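Local coordinates for protein ORF10 (Moritella marina, PDB 6RIW) that forms the ketosynthase-chain length factor part of a polyunsaturated fatty acid synthase, which probably condenses acyl chains carried on acyl carrier protein, at residues 473-478 / 558-563; 552-557 / 643-648; 578-583 / 689-694; 746-751 / 844-849. All coordinates share one frame; numbering follows the deposited sequence.

Contact 1. Residues 473-478 / 558-563; sequences GMDSHF and MQVADN
Asp-475 and Asn-563 make the one direct polar bond where an outer helix of the thiolase fold packs along a strand of the sheet it covers. Strand 473-478 and helix 558-563 run nearly antiparallel, their axes 7.0 Å apart. Asn-563 ND2 donates to Asp-475 OD2 at 2.9 Å. The bond is almost straight (163°) and lies in the amide plane, yet it meets the carboxylate from above its plane. CG of Asp-475 stands opposite the backbone N (chi1 -170°), which carries the carboxylate out to Asn-563. The course of the backbone itself sets Asp-475 CB 3.6 Å from Val-560 O. Val-560 CG1 fills in alongside, 4.0 Å from His-477 CB. In the second shell, Leu-484 N donates to Asp-475 OD1, Ser-476 N adds a weak bond to the same oxygen, and Met-474 N is tied to Asp-567 farther along the helix. With an alanine at Asp-475, Asn-563 ND2 would probably lose its acceptor and Leu-484 N its mate. Gln-559, whose NE2 is bound to Asp-534 O, offers OE1 to a water at 2.6 Å; that same water lies in the ring plane of His-477, at its edge, 2.9 Å from ND1.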
loop_
_atom_site.group_PDB
_atom_site.type_symbol
_atom_site.label_atom_id
_atom_site.label_comp_id
_atom_site.label_asym_id
_atom_site.label_seq_id
_atom_site.Cartn_x
_atom_site.Cartn_y
_atom_site.Cartn_z
ATOM N N GLY A 473 -3.154 -11.024 22.220
ATOM C CA GLY A 473 -2.203 -11.917 21.611
ATOM C C GLY A 473 -1.125 -11.050 20.998
ATOM O O GLY A 473 -1.466 -9.974 20.496
ATOM N N MET A 474 0.147 -11.450 21.098
ATOM C CA MET A 474 1.262 -10.661 20.569
ATOM C C MET A 474 2.388 -11.589 20.124
ATOM O O MET A 474 2.598 -12.665 20.704
ATOM C CB MET A 474 1.837 -9.664 21.597
ATOM C CG MET A 474 0.835 -8.725 22.273
ATOM S SD MET A 474 1.572 -7.296 23.092
ATOM C CE MET A 474 2.539 -8.054 24.382
ATOM N N ASP A 475 3.141 -11.140 19.113
ATOM C CA ASP A 475 4.446 -11.730 18.809
ATOM C C ASP A 475 5.327 -10.663 18.166
ATOM O O ASP A 475 4.833 -9.683 17.607
ATOM C CB ASP A 475 4.343 -12.964 17.909
ATOM C CG ASP A 475 5.686 -13.732 17.801
ATOM O OD1 ASP A 475 6.456 -13.798 18.794
ATOM O OD2 ASP A 475 5.981 -14.260 16.707
ATOM N N SER A 476 6.640 -10.866 18.251
ATOM C CA SER A 476 7.579 -9.853 17.790
ATOM C C SER A 476 8.850 -10.510 17.276
ATOM O O SER A 476 9.332 -11.492 17.847
ATOM C CB SER A 476 7.918 -8.884 18.922
ATOM O OG SER A 476 8.545 -9.585 19.989
ATOM N N HIS A 477 9.422 -9.921 16.238
ATOM C CA HIS A 477 10.720 -10.346 15.708
ATOM C C HIS A 477 11.478 -9.074 15.322
ATOM O O HIS A 477 11.289 -8.538 14.224
ATOM C CB HIS A 477 10.514 -11.290 14.535
ATOM C CG HIS A 477 11.776 -11.917 14.038
ATOM N ND1 HIS A 477 11.778 -13.066 13.280
ATOM C CD2 HIS A 477 13.072 -11.557 14.182
ATOM C CE1 HIS A 477 13.023 -13.386 12.976
ATOM N NE2 HIS A 477 13.830 -12.489 13.509
ATOM N N PHE A 478 12.317 -8.584 16.236
ATOM C CA PHE A 478 13.076 -7.346 16.052
ATOM C C PHE A 478 14.553 -7.683 16.169
ATOM O O PHE A 478 15.026 -8.048 17.254
ATOM C CB PHE A 478 12.688 -6.300 17.090
ATOM C CG PHE A 478 11.324 -5.729 16.895
ATOM C CD1 PHE A 478 11.028 -4.976 15.767
ATOM C CD2 PHE A 478 10.338 -5.936 17.850
ATOM C CE1 PHE A 478 9.774 -4.424 15.591
ATOM C CE2 PHE A 478 9.074 -5.392 17.683
ATOM C CZ PHE A 478 8.798 -4.634 16.536
ATOM N N MET A 558 3.945 -12.927 8.049
ATOM C CA MET A 558 3.081 -14.094 8.197
ATOM C C MET A 558 3.396 -14.844 9.479
ATOM O O MET A 558 2.487 -15.310 10.177
ATOM C CB MET A 558 3.244 -15.010 6.985
ATOM C CG MET A 558 2.567 -14.467 5.735
ATOM S SD MET A 558 3.410 -15.128 4.282
ATOM C CE MET A 558 2.689 -16.760 4.280
ATOM N N GLN A 559 4.686 -14.983 9.799
ATOM C CA GLN A 559 5.079 -15.718 10.997
ATOM C C GLN A 559 4.610 -15.015 12.271
ATOM O O GLN A 559 4.065 -15.664 13.171
ATOM C CB GLN A 559 6.592 -15.912 11.025
ATOM C CG GLN A 559 7.076 -16.779 12.147
ATOM C CD GLN A 559 8.439 -17.369 11.850
ATOM O OE1 GLN A 559 9.445 -16.659 11.865
ATOM N NE2 GLN A 559 8.473 -18.669 11.552
ATOM N N VAL A 560 4.820 -13.694 12.382
ATOM C CA VAL A 560 4.424 -13.032 13.627
ATOM C C VAL A 560 2.905 -12.978 13.748
ATOM O O VAL A 560 2.361 -13.106 14.853
ATOM C CB VAL A 560 5.057 -11.629 13.779
ATOM C CG1 VAL A 560 6.582 -11.720 13.872
ATOM C CG2 VAL A 560 4.618 -10.648 12.648
ATOM N N ALA A 561 2.198 -12.788 12.630
ATOM C CA ALA A 561 0.736 -12.733 12.680
ATOM C C ALA A 561 0.158 -14.077 13.099
ATOM O O ALA A 561 -0.757 -14.141 13.931
ATOM C CB ALA A 561 0.150 -12.332 11.318
ATOM N N ASP A 562 0.690 -15.157 12.531
ATOM C CA ASP A 562 0.266 -16.508 12.904
ATOM C C ASP A 562 0.481 -16.757 14.392
ATOM O O ASP A 562 -0.403 -17.282 15.078
ATOM C CB ASP A 562 1.044 -17.531 12.073
ATOM C CG ASP A 562 0.488 -18.952 12.205
ATOM O OD1 ASP A 562 -0.735 -19.147 12.066
ATOM O OD2 ASP A 562 1.301 -19.872 12.428
ATOM N N ASN A 563 1.653 -16.380 14.908
ATOM C CA ASN A 563 1.956 -16.595 16.320
ATOM C C ASN A 563 1.056 -15.750 17.216
ATOM O O ASN A 563 0.556 -16.236 18.242
ATOM C CB ASN A 563 3.433 -16.291 16.597
ATOM C CG ASN A 563 4.354 -17.351 16.036
ATOM O OD1 ASN A 563 3.931 -18.477 15.784
ATOM N ND2 ASN A 563 5.616 -17.001 15.840
HETATM O O HOH W 1 9.214 -14.480 13.330
#

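Contact 2. Residues 552-557 / 643-648; sequences PQQLMM and NIMASR
Gln-554 OE1 is gripped twice by Arg-648, side-on, through NE at 2.9 Å and NH2 at 3.1 Å. The oxygen sits at the guanidinium edge, close to its plane, and the NE donor approaches nearly along the C=O axis. The amide itself is turned 62° from the guanidinium plane. NH2 has a second acceptor in Thr-638 OG1, while Gln-554 NE2 makes a weak bond to Ile-641 O; Ile-644 CG2 lies over one guanidinium face. The polar grip flanks an apolar seam between helices 552-557 and 643-648, whose axes lie at 32° in the outer helical layer of this thiolase-fold half. Met-645 CB packs 3.5 Å from Gln-554 CD. Its CG, set between backbone N and carbonyl carbon (chi1 75°), lies 3.7 Å from Met-557 SD. At the far end of Met-645, CE comes 3.7 Å from Gln-553 OE1, whose amide partner NE2 is bound to Gly-583 O. A leucine at Gln-554 would probably leave Arg-648 NE without this acceptor and NH2 with Thr-638 alone of the two, the guanidinium freer to turn. Because the acceptor is a neutral amide, directed bonds and not a salt bridge join Arg-648 to this helix, and its charge probably polarises the Gln-554 carbonyl.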
loop_
_atom_site.group_PDB
_atom_site.type_symbol
_atom_site.label_atom_id
_atom_site.label_comp_id
_atom_site.label_asym_id
_atom_site.label_seq_id
_atom_site.Cartn_x
_atom_site.Cartn_y
_atom_site.Cartn_z
ATOM N N PRO A 552 11.214 -11.788 2.030
ATOM C CA PRO A 552 11.162 -11.809 3.506
ATOM C C PRO A 552 10.139 -10.873 4.113
ATOM O O PRO A 552 9.623 -11.195 5.186
ATOM C CB PRO A 552 12.594 -11.419 3.907
ATOM C CG PRO A 552 13.435 -11.867 2.750
ATOM C CD PRO A 552 12.593 -11.643 1.523
ATOM N N GLN A 553 9.794 -9.743 3.469
ATOM C CA GLN A 553 8.751 -8.874 4.033
ATOM C C GLN A 553 7.464 -9.658 4.310
ATOM O O GLN A 553 6.841 -9.513 5.372
ATOM C CB GLN A 553 8.456 -7.690 3.096
ATOM C CG GLN A 553 7.447 -6.660 3.705
ATOM C CD GLN A 553 6.927 -5.636 2.703
ATOM O OE1 GLN A 553 6.480 -5.987 1.608
ATOM N NE2 GLN A 553 6.956 -4.358 3.088
ATOM N N GLN A 554 7.056 -10.507 3.368
ATOM C CA GLN A 554 5.816 -11.255 3.556
ATOM C C GLN A 554 6.005 -12.423 4.521
ATOM O O GLN A 554 5.141 -12.672 5.366
ATOM C CB GLN A 554 5.287 -11.723 2.202
ATOM C CG GLN A 554 4.898 -10.526 1.302
ATOM C CD GLN A 554 3.704 -10.807 0.377
ATOM O OE1 GLN A 554 3.286 -11.959 0.195
ATOM N NE2 GLN A 554 3.151 -9.737 -0.216
ATOM N N LEU A 555 7.139 -13.123 4.448
ATOM C CA LEU A 555 7.344 -14.252 5.359
ATOM C C LEU A 555 7.419 -13.790 6.811
ATOM O O LEU A 555 6.863 -14.436 7.708
ATOM C CB LEU A 555 8.623 -14.999 4.982
ATOM C CG LEU A 555 8.538 -15.677 3.616
ATOM C CD1 LEU A 555 9.904 -16.117 3.150
ATOM C CD2 LEU A 555 7.588 -16.845 3.694
ATOM N N MET A 556 8.127 -12.685 7.063
ATOM C CA MET A 556 8.231 -12.166 8.425
ATOM C C MET A 556 6.871 -11.789 8.981
ATOM O O MET A 556 6.573 -12.089 10.145
ATOM C CB MET A 556 9.152 -10.950 8.477
ATOM C CG MET A 556 10.593 -11.261 8.221
ATOM S SD MET A 556 11.460 -11.618 9.755
ATOM C CE MET A 556 11.463 -10.006 10.538
ATOM N N MET A 557 6.045 -11.096 8.177
ATOM C CA MET A 557 4.716 -10.696 8.631
ATOM C C MET A 557 3.851 -11.920 8.908
ATOM O O MET A 557 3.100 -11.964 9.891
ATOM C CB MET A 557 4.039 -9.801 7.580
ATOM C CG MET A 557 2.532 -9.579 7.827
ATOM S SD MET A 557 1.482 -10.803 6.968
ATOM C CE MET A 557 -0.043 -10.657 7.903
ATOM N N ASN A 643 -0.828 -6.282 -0.398
ATOM C CA ASN A 643 -2.026 -6.760 0.284
ATOM C C ASN A 643 -2.071 -8.280 0.359
ATOM O O ASN A 643 -2.817 -8.832 1.177
ATOM C CB ASN A 643 -3.299 -6.240 -0.391
ATOM C CG ASN A 643 -3.554 -6.900 -1.737
ATOM O OD1 ASN A 643 -2.831 -6.647 -2.697
ATOM N ND2 ASN A 643 -4.588 -7.749 -1.814
ATOM N N ILE A 644 -1.276 -8.968 -0.451
ATOM C CA ILE A 644 -1.394 -10.419 -0.473
ATOM C C ILE A 644 -0.850 -11.009 0.816
ATOM O O ILE A 644 -1.292 -12.077 1.245
ATOM C CB ILE A 644 -0.717 -10.997 -1.731
ATOM C CG1 ILE A 644 -1.466 -10.495 -2.974
ATOM C CG2 ILE A 644 -0.718 -12.536 -1.690
ATOM C CD1 ILE A 644 -1.047 -11.150 -4.315
ATOM N N MET A 645 0.078 -10.321 1.489
ATOM C CA MET A 645 0.558 -10.897 2.743
ATOM C C MET A 645 -0.551 -10.950 3.796
ATOM O O MET A 645 -0.615 -11.918 4.571
ATOM C CB MET A 645 1.808 -10.153 3.235
ATOM C CG MET A 645 1.613 -8.790 3.847
ATOM S SD MET A 645 3.260 -8.154 4.325
ATOM C CE MET A 645 3.273 -6.651 3.366
ATOM N N ALA A 646 -1.470 -9.973 3.803
ATOM C CA ALA A 646 -2.630 -10.072 4.692
ATOM C C ALA A 646 -3.543 -11.220 4.266
ATOM O O ALA A 646 -4.018 -11.996 5.108
ATOM C CB ALA A 646 -3.413 -8.751 4.707
ATOM N N SER A 647 -3.780 -11.347 2.958
ATOM C CA SER A 647 -4.596 -12.443 2.417
ATOM C C SER A 647 -4.041 -13.812 2.763
ATOM O O SER A 647 -4.814 -14.761 2.936
ATOM C CB SER A 647 -4.675 -12.336 0.894
ATOM O OG SER A 647 -5.450 -11.215 0.540
ATOM N N ARG A 648 -2.719 -13.953 2.830
ATOM C CA ARG A 648 -2.153 -15.276 3.089
ATOM C C ARG A 648 -2.507 -15.761 4.488
ATOM O O ARG A 648 -2.701 -16.971 4.700
ATOM C CB ARG A 648 -0.634 -15.258 2.917
ATOM C CG ARG A 648 -0.170 -15.200 1.464
ATOM C CD ARG A 648 1.349 -15.267 1.403
ATOM N NE ARG A 648 1.880 -14.468 0.304
ATOM C CZ ARG A 648 1.982 -14.899 -0.951
ATOM N NH1 ARG A 648 1.595 -16.136 -1.269
ATOM N NH2 ARG A 648 2.470 -14.091 -1.888
#

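Contact 3. Residues 578-583 / 689-694; sequences VLVAMG and IIAAVD
Val-580 turns CG1 opposite its backbone N (chi1 179°), a choice that lays CG2 4.4 Å from Ala-691 CB and brings CG1 beside Val-693 CG1. Val-578 takes the same rotamer (chi1 -178°) and meets Ile-689 CD1 with its CG2. Met-582 instead bends its chain off the pair, so CB alone meets Val-693. These side chains ride on a parallel pair of strands at the heart of a thiolase-fold sheet. Leu-579 N donates to Ile-689 O at 2.9 Å, and Leu-579 O accepts from Ala-691 N. Ala-581 N then reaches Ala-691 O, while Ala-581 O takes the longer bond from Val-693 N, 3.2 Å. CA-H groups lean on the same carbonyls, as with Ala-692 CA, 3.3 Å from Ala-581 O. Beyond Ala-581 the backbones draw apart, and a water that accepts from Gly-583 N also lies 2.7 Å from Val-693 O. Val-580 and Ala-691 face Met-557 of helix 552-567, whereas Ala-581 and Ala-692, their CB atoms 4.0 Å apart, face Val-669 of helix 668-682. Along the paired residues 578-581 and 689-692, backbone bonds satisfy the polar groups between the strands and every side chain is apolar, which suits burial between helices.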
loop_
_atom_site.group_PDB
_atom_site.type_symbol
_atom_site.label_atom_id
_atom_site.label_comp_id
_atom_site.label_asym_id
_atom_site.label_seq_id
_atom_site.Cartn_x
_atom_site.Cartn_y
_atom_site.Cartn_z
ATOM N N VAL A 578 -7.691 -8.601 9.104
ATOM C CA VAL A 578 -6.230 -8.574 9.160
ATOM C C VAL A 578 -5.778 -7.244 8.567
ATOM O O VAL A 578 -6.048 -6.969 7.389
ATOM C CB VAL A 578 -5.599 -9.752 8.399
ATOM C CG1 VAL A 578 -4.076 -9.726 8.517
ATOM C CG2 VAL A 578 -6.115 -11.117 8.934
ATOM N N LEU A 579 -5.140 -6.401 9.380
ATOM C CA LEU A 579 -4.626 -5.120 8.922
ATOM C C LEU A 579 -3.111 -5.176 9.002
ATOM O O LEU A 579 -2.565 -5.528 10.051
ATOM C CB LEU A 579 -5.152 -3.965 9.789
ATOM C CG LEU A 579 -6.666 -3.909 10.023
ATOM C CD1 LEU A 579 -6.969 -2.734 10.915
ATOM C CD2 LEU A 579 -7.423 -3.766 8.694
ATOM N N VAL A 580 -2.425 -4.866 7.904
ATOM C CA VAL A 580 -0.963 -4.907 7.919
ATOM C C VAL A 580 -0.440 -3.484 7.736
ATOM O O VAL A 580 -0.585 -2.892 6.661
ATOM C CB VAL A 580 -0.408 -5.844 6.841
ATOM C CG1 VAL A 580 1.122 -5.844 6.873
ATOM C CG2 VAL A 580 -0.954 -7.271 7.045
ATOM N N ALA A 581 0.194 -2.951 8.776
ATOM C CA ALA A 581 0.883 -1.672 8.697
ATOM C C ALA A 581 2.215 -1.854 7.985
ATOM O O ALA A 581 3.030 -2.687 8.387
ATOM C CB ALA A 581 1.102 -1.106 10.102
ATOM N N MET A 582 2.432 -1.103 6.911
ATOM C CA MET A 582 3.646 -1.305 6.134
ATOM C C MET A 582 3.820 -0.111 5.213
ATOM O O MET A 582 2.923 0.721 5.068
ATOM C CB MET A 582 3.580 -2.619 5.339
ATOM C CG MET A 582 2.302 -2.749 4.473
ATOM S SD MET A 582 2.373 -1.813 2.904
ATOM C CE MET A 582 3.294 -3.001 1.874
ATOM N N GLY A 583 5.019 -0.007 4.643
ATOM C CA GLY A 583 5.263 0.781 3.457
ATOM C C GLY A 583 5.898 -0.135 2.421
ATOM O O GLY A 583 6.092 -1.332 2.663
ATOM N N ILE A 689 -6.498 -8.684 13.714
ATOM C CA ILE A 689 -5.054 -8.864 13.794
ATOM C C ILE A 689 -4.442 -7.602 13.221
ATOM O O ILE A 689 -4.760 -7.222 12.087
ATOM C CB ILE A 689 -4.595 -10.091 12.993
ATOM C CG1 ILE A 689 -5.265 -11.361 13.517
ATOM C CG2 ILE A 689 -3.082 -10.205 13.036
ATOM C CD1 ILE A 689 -4.799 -12.630 12.822
ATOM N N ILE A 690 -3.578 -6.939 13.987
ATOM C CA ILE A 690 -2.801 -5.824 13.442
ATOM C C ILE A 690 -1.355 -6.285 13.371
ATOM O O ILE A 690 -0.723 -6.502 14.406
ATOM C CB ILE A 690 -2.918 -4.547 14.275
ATOM C CG1 ILE A 690 -4.398 -4.154 14.421
ATOM C CG2 ILE A 690 -2.097 -3.427 13.571
ATOM C CD1 ILE A 690 -4.617 -2.908 15.281
ATOM N N ALA A 691 -0.842 -6.467 12.161
ATOM C CA ALA A 691 0.551 -6.848 11.983
ATOM C C ALA A 691 1.307 -5.672 11.384
ATOM O O ALA A 691 0.724 -4.727 10.829
ATOM C CB ALA A 691 0.684 -8.096 11.095
ATOM N N ALA A 692 2.616 -5.701 11.533
ATOM C CA ALA A 692 3.415 -4.593 11.035
ATOM C C ALA A 692 4.744 -5.163 10.598
ATOM O O ALA A 692 5.280 -6.040 11.270
ATOM C CB ALA A 692 3.642 -3.527 12.109
ATOM N N VAL A 693 5.297 -4.647 9.504
ATOM C CA VAL A 693 6.599 -5.130 9.055
ATOM C C VAL A 693 7.312 -3.998 8.336
ATOM O O VAL A 693 6.710 -3.265 7.540
ATOM C CB VAL A 693 6.477 -6.379 8.156
ATOM C CG1 VAL A 693 5.556 -6.125 6.963
ATOM C CG2 VAL A 693 7.853 -6.849 7.681
ATOM N N ASP A 694 8.590 -3.838 8.644
ATOM C CA ASP A 694 9.456 -2.977 7.847
ATOM C C ASP A 694 10.848 -3.577 7.932
ATOM O O ASP A 694 11.476 -3.581 8.999
ATOM C CB ASP A 694 9.445 -1.527 8.340
ATOM C CG ASP A 694 9.953 -0.553 7.276
ATOM O OD1 ASP A 694 10.643 -1.026 6.329
ATOM O OD2 ASP A 694 9.655 0.662 7.365
HETATM O O HOH W 2 7.245 -1.449 5.578
#

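Contact 4. Residues 746-751 / 844-849; sequences AAIVVK and ASIIKT
Ile-847 CD1 meets Ala-746 CB at 3.5 Å and stands 3.9 Å from Ala-747 O, a peptide carbonyl; peptides are the only flat groups among the touching residues, with no ring, carboxylate or guanidinium between strand and helix. One peptide carbonyl of the helix is gripped on both faces: Thr-849 OG1 reaches Ser-845 O at 2.8 Å from one side of its plane, and Thr-849 N comes from the other. Across the interface itself no hydrogen bond forms. Strand 746-751 and helix 844-849 cross at 60° with axes 9.1 Å apart, and isoleucines bridge the distance. Ile-847 keeps its chain extended beyond CG1 (chi2 -177°), which pushes CD1 down to the strand, while Ile-748 CG2 packs 3.8 Å from Ile-847 CG1; these two side chains lie alongside each other, pointing opposite ways. Ile-748 holds CG1 between its backbone N and carbonyl carbon (chi1 62°), and from there CD1 approaches Ile-846 CG2 at 4.2 Å. Ile-846 also touches Val-669 and Val-673 of helix 668-682 and Ile-868 of strand 865-870. Lys-848 points another way, to a salt bridge with Glu-801. A helix caught in this manner between strands 741-752 and 865-870, beside helix 668-682, belongs to the buried central layer of the five-layered alpha-beta-alpha-beta-alpha thiolase fold, here in the chain length factor half.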
loop_
_atom_site.group_PDB
_atom_site.type_symbol
_atom_site.label_atom_id
_atom_site.label_comp_id
_atom_site.label_asym_id
_atom_site.label_seq_id
_atom_site.Cartn_x
_atom_site.Cartn_y
_atom_site.Cartn_z
ATOM N N ALA A 746 6.082 -7.381 13.739
ATOM C CA ALA A 746 5.411 -7.762 14.976
ATOM C C ALA A 746 3.912 -7.712 14.738
ATOM O O ALA A 746 3.443 -7.133 13.747
ATOM C CB ALA A 746 5.835 -6.843 16.146
ATOM N N ALA A 747 3.154 -8.334 15.650
ATOM C CA ALA A 747 1.714 -8.395 15.462
ATOM C C ALA A 747 1.026 -8.461 16.812
ATOM O O ALA A 747 1.611 -8.923 17.805
ATOM C CB ALA A 747 1.288 -9.603 14.594
ATOM N N ILE A 748 -0.210 -7.943 16.848
ATOM C CA ILE A 748 -1.065 -8.022 18.027
ATOM C C ILE A 748 -2.459 -8.426 17.571
ATOM O O ILE A 748 -2.846 -8.238 16.417
ATOM C CB ILE A 748 -1.136 -6.693 18.823
ATOM C CG1 ILE A 748 -1.731 -5.561 17.989
ATOM C CG2 ILE A 748 0.225 -6.338 19.415
ATOM C CD1 ILE A 748 -1.937 -4.247 18.815
ATOM N N VAL A 749 -3.207 -9.010 18.499
ATOM C CA VAL A 749 -4.615 -9.323 18.307
ATOM C C VAL A 749 -5.384 -8.455 19.282
ATOM O O VAL A 749 -5.041 -8.412 20.468
ATOM C CB VAL A 749 -4.916 -10.811 18.562
ATOM C CG1 VAL A 749 -6.423 -11.056 18.477
ATOM C CG2 VAL A 749 -4.136 -11.721 17.605
ATOM N N VAL A 750 -6.405 -7.757 18.789
ATOM C CA VAL A 750 -7.226 -6.903 19.630
ATOM C C VAL A 750 -8.689 -7.328 19.509
ATOM O O VAL A 750 -9.159 -7.766 18.454
ATOM C CB VAL A 750 -7.055 -5.397 19.307
ATOM C CG1 VAL A 750 -5.635 -4.922 19.649
ATOM C CG2 VAL A 750 -7.418 -5.076 17.826
ATOM N N LYS A 751 -9.410 -7.187 20.613
ATOM C CA LYS A 751 -10.856 -7.352 20.679
ATOM C C LYS A 751 -11.405 -6.235 21.548
ATOM O O LYS A 751 -10.671 -5.673 22.371
ATOM C CB LYS A 751 -11.241 -8.705 21.295
ATOM C CG LYS A 751 -11.183 -9.913 20.349
ATOM C CD LYS A 751 -11.756 -11.129 21.109
ATOM C CE LYS A 751 -11.937 -12.363 20.260
ATOM N NZ LYS A 751 -12.482 -13.466 21.122
ATOM N N ALA A 844 6.433 -1.713 17.679
ATOM C CA ALA A 844 7.463 -1.867 18.702
ATOM C C ALA A 844 7.095 -1.130 19.987
ATOM O O ALA A 844 7.261 -1.673 21.089
ATOM C CB ALA A 844 8.821 -1.364 18.187
ATOM N N SER A 845 6.616 0.111 19.871
ATOM C CA SER A 845 6.257 0.885 21.065
ATOM C C SER A 845 5.074 0.274 21.803
ATOM O O SER A 845 5.055 0.242 23.042
ATOM C CB SER A 845 5.909 2.320 20.685
ATOM O OG SER A 845 6.993 2.951 20.043
ATOM N N ILE A 846 4.045 -0.141 21.061
ATOM C CA ILE A 846 2.864 -0.728 21.701
ATOM C C ILE A 846 3.240 -2.012 22.422
ATOM O O ILE A 846 2.824 -2.250 23.568
ATOM C CB ILE A 846 1.756 -0.965 20.660
ATOM C CG1 ILE A 846 1.089 0.371 20.299
ATOM C CG2 ILE A 846 0.706 -1.976 21.203
ATOM C CD1 ILE A 846 0.065 0.278 19.128
ATOM N N ILE A 847 4.054 -2.854 21.786
ATOM C CA ILE A 847 4.363 -4.147 22.395
ATOM C C ILE A 847 5.266 -3.984 23.620
ATOM O O ILE A 847 5.042 -4.640 24.652
ATOM C CB ILE A 847 4.970 -5.097 21.353
ATOM C CG1 ILE A 847 3.856 -5.493 20.368
ATOM C CG2 ILE A 847 5.599 -6.353 22.043
ATOM C CD1 ILE A 847 4.297 -6.501 19.317
ATOM N N LYS A 848 6.295 -3.121 23.541
ATOM C CA LYS A 848 7.069 -2.804 24.744
ATOM C C LYS A 848 6.148 -2.371 25.885
ATOM O O LYS A 848 6.268 -2.849 27.025
ATOM C CB LYS A 848 8.083 -1.688 24.478
ATOM C CG LYS A 848 8.705 -1.141 25.781
ATOM C CD LYS A 848 9.637 0.057 25.556
ATOM C CE LYS A 848 9.976 0.790 26.863
ATOM N NZ LYS A 848 10.799 2.010 26.616
ATOM N N THR A 849 5.254 -1.431 25.588
ATOM C CA THR A 849 4.376 -0.861 26.607
ATOM C C THR A 849 3.414 -1.909 27.147
ATOM O O THR A 849 3.210 -2.011 28.368
ATOM C CB THR A 849 3.616 0.323 26.018
ATOM O OG1 THR A 849 4.544 1.323 25.571
ATOM C CG2 THR A 849 2.656 0.941 27.035
#

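The four contacts together build up part of one thiolase-fold half layer by layer. Contact 3 pairs two strands of the sheet, and contact 4 brings in the next strand: Ala-692 N lies 2.8 Å from Ala-746 O. Contact 1 adds another, with Gly-473 O 2.8 Å from Val-749 N. Helix 552-567 serves contacts 1 and 2 along its length, their centres about 12 Å apart, and rests on contact 3, where Met-557 CE comes 3.6 Å from Val-580 CG2. Contacts 2 and 4 do not touch; their centres are about 18 Å apart, contact 4 lying on the sheet face toward the central helices. All four are remote from the magnesium site at Met-1 and Lys-286.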